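PDB 3K01: Acarbose/maltose binding protein GacH from Streptomyces glaucescens, which binds acarbose and an acarbose homolog as the solute receptor of an ABC transporter, and probably maltose as well. Local coordinates for residues Asp141-Phe146 against Met256-Pro261. Residues are numbered along the deposited sequence; the frame is centred on the assembly and turned at random.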
# COMPACT_ATOMS: atom_id res chain seq x y z
N ASP A 141 0.77 4.58 -0.04
CA ASP A 141 -0.24 4.47 -1.07
C ASP A 141 -1.37 3.56 -0.57
O ASP A 141 -1.35 3.08 0.57
CB ASP A 141 0.37 4.02 -2.41
CG ASP A 141 1.05 2.69 -2.32
OD1 ASP A 141 0.61 1.83 -1.53
OD2 ASP A 141 2.05 2.48 -3.05
N THR A 142 -2.39 3.40 -1.40
CA THR A 142 -3.56 2.60 -1.03
C THR A 142 -4.34 2.30 -2.29
O THR A 142 -3.96 2.70 -3.39
CB THR A 142 -4.43 3.36 0.01
OG1 THR A 142 -5.41 2.49 0.60
CG2 THR A 142 -5.13 4.58 -0.58
N LEU A 143 -5.45 1.59 -2.11
CA LEU A 143 -6.40 1.34 -3.20
C LEU A 143 -7.51 2.37 -3.16
O LEU A 143 -7.83 2.91 -2.10
CB LEU A 143 -7.00 -0.06 -3.06
CG LEU A 143 -6.04 -1.23 -3.20
CD1 LEU A 143 -6.76 -2.59 -3.00
CD2 LEU A 143 -5.33 -1.23 -4.56
N ALA A 144 -8.12 2.59 -4.33
CA ALA A 144 -9.14 3.62 -4.50
C ALA A 144 -10.10 3.18 -5.59
O ALA A 144 -9.77 2.32 -6.39
CB ALA A 144 -8.48 4.96 -4.90
N LEU A 145 -11.30 3.77 -5.58
CA LEU A 145 -12.28 3.49 -6.64
C LEU A 145 -12.03 4.42 -7.83
O LEU A 145 -12.22 5.63 -7.73
CB LEU A 145 -13.67 3.72 -6.08
CG LEU A 145 -14.82 3.36 -7.03
CD1 LEU A 145 -14.91 1.88 -7.29
CD2 LEU A 145 -16.12 3.91 -6.46
N PHE A 146 -11.59 3.84 -8.94
CA PHE A 146 -11.46 4.57 -10.21
C PHE A 146 -12.81 4.54 -10.93
O PHE A 146 -13.50 3.51 -10.93
CB PHE A 146 -10.46 3.88 -11.14
CG PHE A 146 -9.01 4.02 -10.77
CD1 PHE A 146 -8.09 4.24 -11.77
CD2 PHE A 146 -8.53 3.86 -9.47
CE1 PHE A 146 -6.73 4.32 -11.52
CE2 PHE A 146 -7.16 3.96 -9.20
CZ PHE A 146 -6.26 4.20 -10.24
N MET A 256 -16.08 1.16 -13.49
CA MET A 256 -15.35 1.33 -12.22
C MET A 256 -14.42 0.18 -11.99
O MET A 256 -14.70 -0.93 -12.41
CB MET A 256 -16.34 1.40 -11.05
CG MET A 256 -17.28 2.60 -11.13
SD MET A 256 -18.46 2.73 -9.77
CE MET A 256 -19.72 1.56 -10.35
N MET A 257 -13.34 0.44 -11.26
CA MET A 257 -12.45 -0.65 -10.78
C MET A 257 -11.83 -0.10 -9.51
O MET A 257 -11.89 1.08 -9.24
CB MET A 257 -11.36 -1.01 -11.78
CG MET A 257 -10.35 0.10 -12.01
SD MET A 257 -8.95 -0.47 -13.01
CE MET A 257 -8.04 1.03 -13.32
N VAL A 258 -11.23 -0.98 -8.71
CA VAL A 258 -10.43 -0.53 -7.57
C VAL A 258 -8.96 -0.72 -7.93
O VAL A 258 -8.58 -1.74 -8.50
CB VAL A 258 -10.80 -1.34 -6.34
CG1 VAL A 258 -9.84 -1.08 -5.17
CG2 VAL A 258 -12.22 -1.03 -5.95
N ASN A 259 -8.14 0.28 -7.65
CA ASN A 259 -6.75 0.21 -8.07
C ASN A 259 -5.92 1.23 -7.33
O ASN A 259 -6.47 2.02 -6.53
CB ASN A 259 -6.64 0.35 -9.59
CG ASN A 259 -5.58 -0.55 -10.18
OD1 ASN A 259 -4.56 -0.84 -9.54
ND2 ASN A 259 -5.83 -1.04 -11.39
N GLY A 260 -4.61 1.22 -7.58
CA GLY A 260 -3.71 2.13 -6.89
C GLY A 260 -3.03 3.10 -7.82
O GLY A 260 -3.25 3.09 -9.03
N PRO A 261 -2.18 3.97 -7.27
CA PRO A 261 -1.49 5.00 -8.07
C PRO A 261 -0.70 4.42 -9.23
O PRO A 261 -0.56 5.07 -10.27
CB PRO A 261 -0.56 5.67 -7.04
CG PRO A 261 -1.32 5.46 -5.72
CD PRO A 261 -1.86 4.07 -5.84
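Asn259 O accepts a hydrogen bond from Ala144 N at 2.8 Å and also lies 3.4 Å from Leu143 CA, a CA-H...O contact beside the N-H bond. Asn259 N returns the bond to Ala144 O, and a second reciprocal pair joins Phe146 to Met257, with Phe146 N 2.8 Å from Met257 O. The Phe146 ring, its CG beside the backbone N (chi1 -74°), lies back along the opposing strand. Asn259 CB sits over one face, 4.0 Å from the centroid in a CH-pi contact, while Gly260 O meets the edge at CZ. Met257 CE reaches CD1 of the Phe146 ring obliquely at 3.6 Å, with its sulfur farther off in a Met-aromatic contact. Strands 132-148 and 254-259 are antiparallel neighbours in the central sheet of one lobe of a periplasmic-binding-protein fold, and helices 241-251 and 264-268 cover the face bearing Phe146, Met257 and Asn259. The Asn259 amide lies alongside its own chain: OD1 accepts Gly260 N at 2.8 Å, and ND2 gives Met257 SD a weak but nearly straight hydrogen bond. Leu145 and Val258 share the other face, where Leu145 CD1 touches Val258 CG2 and also Met256 CB. The Leu143 and Val258 side chains cross at about a right angle, with Leu143 CB 3.7 Å from Val258 CG1. The chains part only at Asp141 and Pro261, and Pro261 CD packs against Thr142 O, which is buried without a hydrogen-bond partner.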